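Local coordinates for surface layer protein (Geobacillus stearothermophilus, PDB 2RA1) that probably forms the S-layer lattice on the bacterial cell surface, its N-terminal part probably helping to attach it to the cell wall, at residues 248-253 / 312-317; 331-336 / 392-397; 344-349 / 382-387. All coordinates share one frame; numbering follows the deposited sequence.

Contact 1: 248-253 / 312-317; sequences FTKPVD and AGKEFE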
ATOM      1  N   PHE A 248       6.319 -21.101 -16.641  1.00 59.74           N
ATOM      2  CA  PHE A 248       5.860 -19.989 -17.474  1.00 61.40           C
ATOM      3  C   PHE A 248       5.574 -18.723 -16.647  1.00 61.35           C
ATOM      4  O   PHE A 248       5.180 -18.803 -15.478  1.00 59.87           O
ATOM      5  CB  PHE A 248       4.607 -20.381 -18.258  1.00 59.95           C
ATOM      6  CG  PHE A 248       4.701 -21.714 -18.943  1.00 56.56           C
ATOM      7  CD1 PHE A 248       3.889 -22.768 -18.554  1.00 52.58           C
ATOM      8  CD2 PHE A 248       5.591 -21.915 -19.988  1.00 60.85           C
ATOM      9  CE1 PHE A 248       3.967 -23.999 -19.189  1.00 56.36           C
ATOM     10  CE2 PHE A 248       5.675 -23.151 -20.631  1.00 55.12           C
ATOM     11  CZ  PHE A 248       4.859 -24.190 -20.233  1.00 51.84           C
ATOM     12  N   THR A 249       5.756 -17.556 -17.258  1.00 59.49           N
ATOM     13  CA  THR A 249       5.474 -16.301 -16.569  1.00 60.77           C
ATOM     14  C   THR A 249       4.004 -15.930 -16.722  1.00 62.26           C
ATOM     15  O   THR A 249       3.613 -14.798 -16.468  1.00 67.20           O
ATOM     16  CB  THR A 249       6.330 -15.134 -17.122  1.00 60.87           C
ATOM     17  OG1 THR A 249       5.958 -14.864 -18.479  1.00 60.23           O
ATOM     18  CG2 THR A 249       7.819 -15.453 -17.049  1.00 58.18           C
ATOM     19  N   LYS A 250       3.186 -16.889 -17.134  1.00 65.11           N
ATOM     20  CA  LYS A 250       1.834 -16.584 -17.573  1.00 63.50           C
ATOM     21  C   LYS A 250       1.180 -17.877 -18.037  1.00 71.50           C
ATOM     22  O   LYS A 250       1.716 -18.557 -18.904  1.00 74.44           O
ATOM     23  CB  LYS A 250       1.907 -15.579 -18.726  1.00 58.12           C
ATOM     24  CG  LYS A 250       0.711 -14.656 -18.869  1.00 60.52           C
ATOM     25  CD  LYS A 250       1.063 -13.409 -19.675  1.00 62.31           C
ATOM     26  CE  LYS A 250      -0.157 -12.524 -19.889  1.00 64.19           C
ATOM     27  NZ  LYS A 250      -0.000 -11.657 -21.085  1.00 61.94           N
ATOM     28  N   PRO A 251       0.018 -18.225 -17.463  1.00 78.75           N
ATOM     29  CA  PRO A 251      -0.648 -19.505 -17.741  1.00 78.49           C
ATOM     30  C   PRO A 251      -0.697 -19.822 -19.231  1.00 75.04           C
ATOM     31  O   PRO A 251      -0.918 -18.938 -20.065  1.00 74.37           O
ATOM     32  CB  PRO A 251      -2.067 -19.284 -17.198  1.00 83.60           C
ATOM     33  CG  PRO A 251      -2.195 -17.775 -17.095  1.00 84.04           C
ATOM     34  CD  PRO A 251      -0.837 -17.359 -16.641  1.00 82.78           C
ATOM     35  N   VAL A 252      -0.494 -21.088 -19.563  1.00 71.61           N
ATOM     36  CA  VAL A 252      -0.370 -21.483 -20.956  1.00 64.58           C
ATOM     37  C   VAL A 252      -1.606 -22.223 -21.482  1.00 59.45           C
ATOM     38  O   VAL A 252      -2.198 -23.058 -20.790  1.00 58.23           O
ATOM     39  CB  VAL A 252       0.885 -22.352 -21.148  1.00 63.72           C
ATOM     40  CG1 VAL A 252       0.804 -23.599 -20.268  1.00 57.23           C
ATOM     41  CG2 VAL A 252       1.076 -22.711 -22.619  1.00 68.49           C
ATOM     42  N   ASP A 253      -1.999 -21.900 -22.708  1.00 52.53           N
ATOM     43  CA  ASP A 253      -3.067 -22.626 -23.376  1.00 53.71           C
ATOM     44  C   ASP A 253      -2.665 -24.094 -23.416  1.00 64.79           C
ATOM     45  O   ASP A 253      -1.719 -24.461 -24.110  1.00 69.95           O
ATOM     46  CB  ASP A 253      -3.254 -22.074 -24.792  1.00 52.27           C
ATOM     47  CG  ASP A 253      -4.307 -22.822 -25.584  1.00 58.89           C
ATOM     48  OD1 ASP A 253      -4.980 -23.706 -25.009  1.00 69.20           O
ATOM     49  OD2 ASP A 253      -4.465 -22.525 -26.788  1.00 50.84           O
ATOM     50  N   ALA A 312      -4.849 -16.924 -23.067  1.00 86.05           N
ATOM     51  CA  ALA A 312      -5.698 -16.113 -23.920  1.00 85.58           C
ATOM     52  C   ALA A 312      -4.920 -15.361 -24.996  1.00 85.75           C
ATOM     53  O   ALA A 312      -4.643 -14.172 -24.849  1.00 88.81           O
ATOM     54  CB  ALA A 312      -6.513 -15.148 -23.087  1.00 92.34           C
ATOM     55  N   GLY A 313      -4.561 -16.067 -26.066  1.00 86.56           N
ATOM     56  CA  GLY A 313      -4.146 -15.428 -27.303  1.00 85.74           C
ATOM     57  C   GLY A 313      -2.671 -15.266 -27.625  1.00 81.63           C
ATOM     58  O   GLY A 313      -2.178 -15.874 -28.572  1.00 79.13           O
ATOM     59  N   LYS A 314      -1.972 -14.422 -26.870  1.00 82.03           N
ATOM     60  CA  LYS A 314      -0.595 -14.051 -27.206  1.00 76.79           C
ATOM     61  C   LYS A 314       0.303 -15.270 -27.375  1.00 72.31           C
ATOM     62  O   LYS A 314       0.062 -16.329 -26.796  1.00 66.27           O
ATOM     63  CB  LYS A 314       0.004 -13.088 -26.167  1.00 80.97           C
ATOM     64  CG  LYS A 314      -0.831 -11.841 -25.890  1.00 82.13           C
ATOM     65  CD  LYS A 314      -0.068 -10.807 -25.058  1.00 83.45           C
ATOM     66  CE  LYS A 314       0.940 -10.031 -25.902  1.00 83.18           C
ATOM     67  NZ  LYS A 314       1.344  -8.743 -25.247  1.00 77.71           N
ATOM     68  N   GLU A 315       1.347 -15.118 -28.178  1.00 72.86           N
ATOM     69  CA  GLU A 315       2.263 -16.221 -28.430  1.00 65.53           C
ATOM     70  C   GLU A 315       3.527 -16.072 -27.596  1.00 64.27           C
ATOM     71  O   GLU A 315       4.126 -14.996 -27.553  1.00 63.21           O
ATOM     72  CB  GLU A 315       2.630 -16.251 -29.911  1.00 64.71           C
ATOM     73  CG  GLU A 315       1.446 -16.466 -30.826  1.00 71.55           C
ATOM     74  CD  GLU A 315       1.749 -16.099 -32.260  1.00 76.21           C
ATOM     75  OE1 GLU A 315       2.934 -15.857 -32.566  1.00 77.88           O
ATOM     76  OE2 GLU A 315       0.803 -16.045 -33.077  1.00 78.96           O
ATOM     77  N   PHE A 316       3.937 -17.142 -26.925  1.00 58.52           N
ATOM     78  CA  PHE A 316       5.254 -17.135 -26.307  1.00 56.10           C
ATOM     79  C   PHE A 316       6.262 -17.007 -27.427  1.00 59.54           C
ATOM     80  O   PHE A 316       6.039 -17.501 -28.527  1.00 62.38           O
ATOM     81  CB  PHE A 316       5.518 -18.431 -25.554  1.00 48.53           C
ATOM     82  CG  PHE A 316       4.624 -18.640 -24.373  1.00 44.90           C
ATOM     83  CD1 PHE A 316       3.274 -18.893 -24.549  1.00 42.25           C
ATOM     84  CD2 PHE A 316       5.139 -18.612 -23.089  1.00 42.93           C
ATOM     85  CE1 PHE A 316       2.452 -19.102 -23.471  1.00 44.51           C
ATOM     86  CE2 PHE A 316       4.323 -18.818 -22.000  1.00 47.13           C
ATOM     87  CZ  PHE A 316       2.976 -19.061 -22.189  1.00 49.20           C
ATOM     88  N   GLU A 317       7.375 -16.344 -27.161  1.00 63.11           N
ATOM     89  CA  GLU A 317       8.428 -16.286 -28.158  1.00 61.99           C
ATOM     90  C   GLU A 317       9.185 -17.623 -28.156  1.00 52.48           C
ATOM     91  O   GLU A 317       9.464 -18.182 -27.086  1.00 53.19           O
ATOM     92  CB  GLU A 317       9.370 -15.120 -27.863  1.00 68.63           C
ATOM     93  CG  GLU A 317       9.928 -14.464 -29.111  1.00 82.15           C
ATOM     94  CD  GLU A 317       8.860 -13.759 -29.942  1.00 89.01           C
ATOM     95  OE1 GLU A 317       8.068 -12.985 -29.364  1.00 89.49           O
ATOM     96  OE2 GLU A 317       8.821 -13.973 -31.175  1.00 89.75           O
TER

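Contact 2: 331-336 / 392-397; sequences ASITFN and VNATVK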
ATOM      1  N   ALA A 331      25.359 -40.143   1.119  1.00 38.77           N
ATOM      2  CA  ALA A 331      26.531 -40.618   1.826  1.00 38.08           C
ATOM      3  C   ALA A 331      26.140 -41.108   3.210  1.00 38.70           C
ATOM      4  O   ALA A 331      26.729 -42.056   3.729  1.00 37.33           O
ATOM      5  CB  ALA A 331      27.558 -39.525   1.932  1.00 41.79           C
ATOM      6  N   SER A 332      25.153 -40.457   3.814  1.00 35.40           N
ATOM      7  CA  SER A 332      24.687 -40.898   5.119  1.00 33.71           C
ATOM      8  C   SER A 332      23.155 -40.851   5.268  1.00 30.31           C
ATOM      9  O   SER A 332      22.461 -40.141   4.535  1.00 29.89           O
ATOM     10  CB  SER A 332      25.393 -40.119   6.237  1.00 30.86           C
ATOM     11  OG  SER A 332      24.703 -38.940   6.584  1.00 32.25           O
ATOM     12  N   ILE A 333      22.642 -41.639   6.206  1.00 25.44           N
ATOM     13  CA  ILE A 333      21.230 -41.624   6.498  1.00 31.32           C
ATOM     14  C   ILE A 333      20.990 -41.916   7.965  1.00 34.08           C
ATOM     15  O   ILE A 333      21.598 -42.819   8.528  1.00 31.01           O
ATOM     16  CB  ILE A 333      20.436 -42.598   5.605  1.00 28.10           C
ATOM     17  CG1 ILE A 333      18.941 -42.354   5.795  1.00 27.35           C
ATOM     18  CG2 ILE A 333      20.798 -44.029   5.901  1.00 20.38           C
ATOM     19  CD1 ILE A 333      18.067 -43.328   5.090  1.00 21.29           C
ATOM     20  N   THR A 334      20.118 -41.119   8.584  1.00 30.74           N
ATOM     21  CA  THR A 334      19.776 -41.305   9.990  1.00 26.33           C
ATOM     22  C   THR A 334      18.304 -41.000  10.267  1.00 26.26           C
ATOM     23  O   THR A 334      17.664 -40.262   9.522  1.00 25.75           O
ATOM     24  CB  THR A 334      20.622 -40.415  10.888  1.00 29.61           C
ATOM     25  OG1 THR A 334      20.391 -39.048  10.533  1.00 34.13           O
ATOM     26  CG2 THR A 334      22.110 -40.731  10.698  1.00 38.14           C
ATOM     27  N   PHE A 335      17.792 -41.586  11.348  1.00 23.48           N
ATOM     28  CA  PHE A 335      16.462 -41.314  11.853  1.00 22.44           C
ATOM     29  C   PHE A 335      16.507 -40.000  12.623  1.00 26.98           C
ATOM     30  O   PHE A 335      17.483 -39.711  13.330  1.00 28.92           O
ATOM     31  CB  PHE A 335      15.993 -42.468  12.739  1.00 23.53           C
ATOM     32  CG  PHE A 335      15.446 -43.628  11.963  1.00 21.63           C
ATOM     33  CD1 PHE A 335      16.188 -44.790  11.799  1.00 24.22           C
ATOM     34  CD2 PHE A 335      14.196 -43.548  11.372  1.00 25.39           C
ATOM     35  CE1 PHE A 335      15.684 -45.855  11.066  1.00 19.20           C
ATOM     36  CE2 PHE A 335      13.684 -44.603  10.636  1.00 21.24           C
ATOM     37  CZ  PHE A 335      14.447 -45.758  10.474  1.00 20.07           C
ATOM     38  N   ASN A 336      15.468 -39.187  12.474  1.00 28.65           N
ATOM     39  CA  ASN A 336      15.522 -37.838  13.016  1.00 32.12           C
ATOM     40  C   ASN A 336      15.481 -37.814  14.538  1.00 31.19           C
ATOM     41  O   ASN A 336      16.085 -36.943  15.174  1.00 32.24           O
ATOM     42  CB  ASN A 336      14.420 -36.985  12.405  1.00 29.45           C
ATOM     43  CG  ASN A 336      14.560 -36.873  10.925  1.00 31.54           C
ATOM     44  OD1 ASN A 336      15.648 -37.071  10.387  1.00 36.42           O
ATOM     45  ND2 ASN A 336      13.469 -36.570  10.242  1.00 36.13           N
ATOM     46  N   VAL A 392      13.365 -50.616  13.108  1.00 20.82           N
ATOM     47  CA  VAL A 392      13.229 -50.170  11.731  1.00 26.77           C
ATOM     48  C   VAL A 392      14.610 -49.998  11.121  1.00 27.64           C
ATOM     49  O   VAL A 392      15.615 -49.870  11.833  1.00 18.11           O
ATOM     50  CB  VAL A 392      12.469 -48.840  11.642  1.00 31.96           C
ATOM     51  CG1 VAL A 392      11.034 -49.004  12.094  1.00 27.81           C
ATOM     52  CG2 VAL A 392      13.150 -47.800  12.520  1.00 42.71           C
ATOM     53  N   ASN A 393      14.643 -49.998   9.794  1.00 30.06           N
ATOM     54  CA  ASN A 393      15.884 -49.918   9.036  1.00 21.93           C
ATOM     55  C   ASN A 393      15.636 -49.181   7.720  1.00 26.20           C
ATOM     56  O   ASN A 393      14.895 -49.646   6.856  1.00 29.69           O
ATOM     57  CB  ASN A 393      16.393 -51.328   8.772  1.00 25.58           C
ATOM     58  CG  ASN A 393      17.733 -51.347   8.077  1.00 30.97           C
ATOM     59  OD1 ASN A 393      18.002 -50.551   7.166  1.00 29.10           O
ATOM     60  ND2 ASN A 393      18.589 -52.268   8.505  1.00 23.62           N
ATOM     61  N   ALA A 394      16.225 -48.008   7.572  1.00 26.63           N
ATOM     62  CA  ALA A 394      16.124 -47.293   6.317  1.00 21.76           C
ATOM     63  C   ALA A 394      17.416 -47.473   5.505  1.00 31.88           C
ATOM     64  O   ALA A 394      18.531 -47.295   6.021  1.00 28.37           O
ATOM     65  CB  ALA A 394      15.832 -45.816   6.560  1.00 21.07           C
ATOM     66  N   THR A 395      17.253 -47.849   4.242  1.00 30.48           N
ATOM     67  CA  THR A 395      18.377 -47.985   3.332  1.00 26.20           C
ATOM     68  C   THR A 395      18.012 -47.193   2.089  1.00 33.98           C
ATOM     69  O   THR A 395      16.883 -47.282   1.609  1.00 33.85           O
ATOM     70  CB  THR A 395      18.655 -49.460   2.946  1.00 23.13           C
ATOM     71  OG1 THR A 395      19.034 -50.209   4.104  1.00 32.97           O
ATOM     72  CG2 THR A 395      19.797 -49.545   1.943  1.00 24.44           C
ATOM     73  N   VAL A 396      18.947 -46.382   1.597  1.00 41.40           N
ATOM     74  CA  VAL A 396      18.741 -45.670   0.344  1.00 45.94           C
ATOM     75  C   VAL A 396      18.930 -46.666  -0.781  1.00 45.43           C
ATOM     76  O   VAL A 396      20.014 -47.222  -0.942  1.00 50.98           O
ATOM     77  CB  VAL A 396      19.755 -44.537   0.154  1.00 44.70           C
ATOM     78  CG1 VAL A 396      19.547 -43.886  -1.196  1.00 52.41           C
ATOM     79  CG2 VAL A 396      19.629 -43.518   1.247  1.00 33.80           C
ATOM     80  N   LYS A 397      17.881 -46.911  -1.550  1.00 39.81           N
ATOM     81  CA  LYS A 397      17.975 -47.912  -2.602  1.00 52.51           C
ATOM     82  C   LYS A 397      18.796 -47.342  -3.755  1.00 55.83           C
ATOM     83  O   LYS A 397      18.671 -46.156  -4.076  1.00 52.78           O
ATOM     84  CB  LYS A 397      16.581 -48.314  -3.090  1.00 56.85           C
ATOM     85  CG  LYS A 397      16.569 -49.540  -3.990  1.00 59.87           C
ATOM     86  CD  LYS A 397      15.265 -49.663  -4.770  1.00 63.50           C
ATOM     87  CE  LYS A 397      15.105 -48.516  -5.764  1.00 68.09           C
ATOM     88  NZ  LYS A 397      14.115 -48.818  -6.853  1.00 71.48           N
TER

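Contact 3: 344-349 / 382-387; sequences SAVDLT and INTTGK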
ATOM      1  N   SER A 344      -1.644 -45.511  13.962  1.00 31.16           N
ATOM      2  CA  SER A 344      -1.893 -46.733  13.210  1.00 39.18           C
ATOM      3  C   SER A 344      -1.258 -46.722  11.811  1.00 36.25           C
ATOM      4  O   SER A 344      -1.214 -47.751  11.143  1.00 35.10           O
ATOM      5  CB  SER A 344      -3.393 -47.039  13.150  1.00 45.90           C
ATOM      6  OG  SER A 344      -4.157 -45.865  13.334  1.00 58.61           O
ATOM      7  N   ALA A 345      -0.750 -45.570  11.381  1.00 30.39           N
ATOM      8  CA  ALA A 345      -0.037 -45.488  10.102  1.00 30.96           C
ATOM      9  C   ALA A 345       0.984 -44.345  10.090  1.00 36.03           C
ATOM     10  O   ALA A 345       0.671 -43.206   9.745  1.00 38.60           O
ATOM     11  CB  ALA A 345      -1.021 -45.370   8.925  1.00 30.33           C
ATOM     12  N   VAL A 346       2.209 -44.678  10.477  1.00 31.10           N
ATOM     13  CA  VAL A 346       3.322 -43.737  10.544  1.00 20.94           C
ATOM     14  C   VAL A 346       4.208 -43.896   9.301  1.00 20.62           C
ATOM     15  O   VAL A 346       4.766 -44.959   9.067  1.00 23.51           O
ATOM     16  CB  VAL A 346       4.156 -44.017  11.823  1.00 27.89           C
ATOM     17  CG1 VAL A 346       5.453 -43.234  11.838  1.00 20.76           C
ATOM     18  CG2 VAL A 346       3.322 -43.755  13.079  1.00 20.66           C
ATOM     19  N   ASP A 347       4.304 -42.844   8.498  1.00 25.09           N
ATOM     20  CA  ASP A 347       5.167 -42.831   7.320  1.00 29.40           C
ATOM     21  C   ASP A 347       6.635 -42.673   7.732  1.00 32.16           C
ATOM     22  O   ASP A 347       7.058 -41.610   8.171  1.00 35.56           O
ATOM     23  CB  ASP A 347       4.744 -41.686   6.391  1.00 33.68           C
ATOM     24  CG  ASP A 347       5.529 -41.649   5.090  1.00 32.38           C
ATOM     25  OD1 ASP A 347       6.543 -42.339   4.982  1.00 32.72           O
ATOM     26  OD2 ASP A 347       5.135 -40.906   4.172  1.00 37.23           O
ATOM     27  N   LEU A 348       7.405 -43.737   7.575  1.00 30.50           N
ATOM     28  CA  LEU A 348       8.812 -43.741   7.942  1.00 31.27           C
ATOM     29  C   LEU A 348       9.743 -42.795   7.148  1.00 33.02           C
ATOM     30  O   LEU A 348      10.800 -42.414   7.652  1.00 35.73           O
ATOM     31  CB  LEU A 348       9.339 -45.174   7.880  1.00 26.84           C
ATOM     32  CG  LEU A 348       8.769 -46.080   8.968  1.00 25.29           C
ATOM     33  CD1 LEU A 348       9.385 -47.452   8.864  1.00 24.51           C
ATOM     34  CD2 LEU A 348       9.035 -45.499  10.333  1.00 21.76           C
ATOM     35  N   THR A 349       9.369 -42.438   5.918  1.00 21.20           N
ATOM     36  CA  THR A 349      10.156 -41.490   5.122  1.00 27.49           C
ATOM     37  C   THR A 349      10.175 -40.075   5.734  1.00 29.73           C
ATOM     38  O   THR A 349      11.036 -39.261   5.420  1.00 36.11           O
ATOM     39  CB  THR A 349       9.682 -41.418   3.644  1.00 25.43           C
ATOM     40  OG1 THR A 349       8.345 -40.933   3.594  1.00 34.89           O
ATOM     41  CG2 THR A 349       9.714 -42.784   3.000  1.00 31.29           C
ATOM     42  N   ILE A 382       4.091 -47.854   9.036  1.00 18.77           N
ATOM     43  CA  ILE A 382       3.886 -48.846  10.104  1.00 23.82           C
ATOM     44  C   ILE A 382       2.871 -48.436  11.181  1.00 22.60           C
ATOM     45  O   ILE A 382       2.624 -47.262  11.415  1.00 25.25           O
ATOM     46  CB  ILE A 382       5.207 -49.314  10.786  1.00 28.15           C
ATOM     47  CG1 ILE A 382       5.951 -48.152  11.462  1.00 27.55           C
ATOM     48  CG2 ILE A 382       6.097 -50.046   9.798  1.00 24.95           C
ATOM     49  CD1 ILE A 382       6.999 -48.620  12.475  1.00 19.02           C
ATOM     50  N   ASN A 383       2.297 -49.432  11.838  1.00 31.63           N
ATOM     51  CA  ASN A 383       1.334 -49.219  12.902  1.00 28.37           C
ATOM     52  C   ASN A 383       2.002 -49.378  14.272  1.00 29.26           C
ATOM     53  O   ASN A 383       2.403 -50.473  14.651  1.00 32.95           O
ATOM     54  CB  ASN A 383       0.209 -50.242  12.742  1.00 33.34           C
ATOM     55  CG  ASN A 383      -0.940 -50.010  13.702  1.00 35.10           C
ATOM     56  OD1 ASN A 383      -0.774 -49.420  14.767  1.00 29.33           O
ATOM     57  ND2 ASN A 383      -2.118 -50.464  13.317  1.00 36.42           N
ATOM     58  N   THR A 384       2.125 -48.285  15.015  1.00 26.23           N
ATOM     59  CA  THR A 384       2.840 -48.304  16.293  1.00 31.09           C
ATOM     60  C   THR A 384       1.900 -48.307  17.495  1.00 33.91           C
ATOM     61  O   THR A 384       2.351 -48.281  18.646  1.00 40.61           O
ATOM     62  CB  THR A 384       3.810 -47.092  16.439  1.00 26.57           C
ATOM     63  OG1 THR A 384       3.073 -45.872  16.306  1.00 29.56           O
ATOM     64  CG2 THR A 384       4.887 -47.129  15.368  1.00 27.88           C
ATOM     65  N   THR A 385       0.598 -48.335  17.225  1.00 33.76           N
ATOM     66  CA  THR A 385      -0.399 -48.281  18.286  1.00 41.95           C
ATOM     67  C   THR A 385      -0.219 -49.445  19.257  1.00 40.42           C
ATOM     68  O   THR A 385       0.005 -50.589  18.854  1.00 35.22           O
ATOM     69  CB  THR A 385      -1.855 -48.257  17.741  1.00 40.87           C
ATOM     70  OG1 THR A 385      -2.061 -49.385  16.896  1.00 49.43           O
ATOM     71  CG2 THR A 385      -2.127 -46.992  16.941  1.00 31.86           C
ATOM     72  N   GLY A 386      -0.307 -49.121  20.544  1.00 45.51           N
ATOM     73  CA  GLY A 386      -0.131 -50.088  21.612  1.00 43.41           C
ATOM     74  C   GLY A 386       1.272 -50.656  21.716  1.00 49.42           C
ATOM     75  O   GLY A 386       1.482 -51.679  22.362  1.00 57.57           O
ATOM     76  N   LYS A 387       2.239 -50.010  21.073  1.00 45.67           N
ATOM     77  CA  LYS A 387       3.624 -50.447  21.183  1.00 34.70           C
ATOM     78  C   LYS A 387       4.470 -49.406  21.898  1.00 38.34           C
ATOM     79  O   LYS A 387       4.218 -48.208  21.801  1.00 38.56           O
ATOM     80  CB  LYS A 387       4.200 -50.797  19.806  1.00 35.92           C
ATOM     81  CG  LYS A 387       3.699 -52.142  19.273  1.00 37.85           C
ATOM     82  CD  LYS A 387       3.839 -52.263  17.768  1.00 53.57           C
ATOM     83  CE  LYS A 387       2.697 -53.084  17.158  1.00 66.18           C
ATOM     84  NZ  LYS A 387       1.466 -52.242  16.887  1.00 69.40           N
TER

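Contact 1: 248-253 / 312-317
F316 presses its ring against the loop 248-253 and has the largest share of the buried surface, with K250 and V252 as its main partners. CZ points at the backbone and comes 3.6 Å from the carbonyl O of K250. That oxygen lies near the ring plane, so it faces the ring edge. Beside it, V252 CG2 sits 4.0 Å from F316 CE1. V252 holds CG2 anti to its backbone N (chi1 59° for CG1), which turns this methyl to the ring. F248 meets the same ring on another flank, CD2 to F316 CE2 at 3.9 Å. The two rings are oblique, their planes 67° apart. K250 runs out extended and slants across the bent chain of K314, NZ to K314 CD at 4.1 Å. K250 NZ and K314 NZ are 5.3 Å apart. Both turn to the carbonyl O of L229, K250 by a hydrogen bond and K314 by a weak one, and this probably eases their like charge. The contact joins two loops of the Ig-like domain. One follows strand 243-248, and the other links strands 300-305 and 319-324. L229, just past helix 211-228, places the contact where the helical part meets this domain.

Contact 2: 331-336 / 392-397
I333 and F335 reach across to V392, A394 and V396 in a face-to-face packing of two beta layers, as in a beta sandwich. Strand 332-335 pairs with strand 352-355, whereas strand 392-397 belongs to the four-stranded mixed sheet. The two strands run roughly antiparallel, at 153°, with their axes 7.8 Å apart at the closest. No hydrogen bond crosses between the two segments; the contact is made mainly by apolar side chains.

I333 stands over A394. Its CG1 is anti to the backbone N (chi1 -170°) and the chain is extended, so CD1 is carried straight to the other layer. There CD1 meets A394 CB at 3.7 Å. The same methyl also reaches V396 CG2, at 4.2 Å. F335 leads with the far end of its ring. This end packs near V392, and the two side chains approach at a slant, though how closely they approach is doubtful. The small A394 lies between the two larger residues I333 and F335 and is touched by both.

Further out, strand 352-355 holds the first layer in place. T334 is bonded to T353 through the backbone, and A331 and S332 both face K355 in a classic beta bulge. V352 touches F335 and A394, and V354 touches I333. On the other layer, L408 of strand 406-410 packs on F335 and V392. F370 of strand 367-372 adds to the cover of A394. The backbone of A394 is gripped by side chains: its N bonds to T403 OG1, and its O to T402 OG1. N393 points away from the contact and bonds through ND2 to N405. The ring of F335 also closes on A394, with CZ 4.2 Å from A394 CB.

Contact 3: 344-349 / 382-387
A short antiparallel strand pair, 346-347 with 381-382, holds this contact, and an Asx turn and a type II beta turn follow it. V346 and I382 form a hydrogen-bonded pair. V346 N gives to I382 O at 2.8 Å, nearly straight at 173°. I382 N returns a bond to V346 O at 3.0 Å. Both side chains lie on the same face of the pair, and L348 CD2 packs on I382 CG1 at 4.2 Å.

Beyond the pair, N383 lies alongside S344. Its CG is anti to the backbone N (chi1 -173°), and its CB comes 3.3 Å from S344 O. The amide oxygen OD1 is turned back on its own chain. It accepts from T385 N at 3.0 Å, closing the Asx turn, and from T385 OG1. An alanine here would take away both bonds to OD1 and would probably leave T385 freer to turn, with its CG2 less firmly set against S344 N. That methyl, T385 CG2, sits 3.4 Å from S344 N. K387 NZ bonds to the carbonyl O of N383 and of T385, and K387 N bonds to T384 O across the beta turn. T384 OG1 meets V346 CG2 at 3.9 Å and is bonded to P341 O and D343 N.

L348, in the turn just after the pair, touches F370 of strand 367-372. On the inner side I382 rests on V390 of strand 389-397 and on S372 of strand 367-372, so the strand pair is packed against the four-stranded mixed sheet.

How the contacts relate
The contacts follow the chain from one beta domain to the next. Contact 1 lies in the Ig-like domain and closes before the other two begin. Its centre lies about 43 Å from that of contact 2 and about 46 Å from that of contact 3, and it touches neither. Contacts 2 and 3 share the last beta domain of this chain, with centres about 17 Å apart. Both segments of contact 3 fall between those of contact 2 in sequence. The two pack against each other through V392, whose CG1 lies 3.9 Å from L348 CD1 and 4.1 Å from I382 CD1. Strand 389-397 forms one side of contact 2 and supports contact 3. Contact 1 belongs to a separate unit nearer the helices.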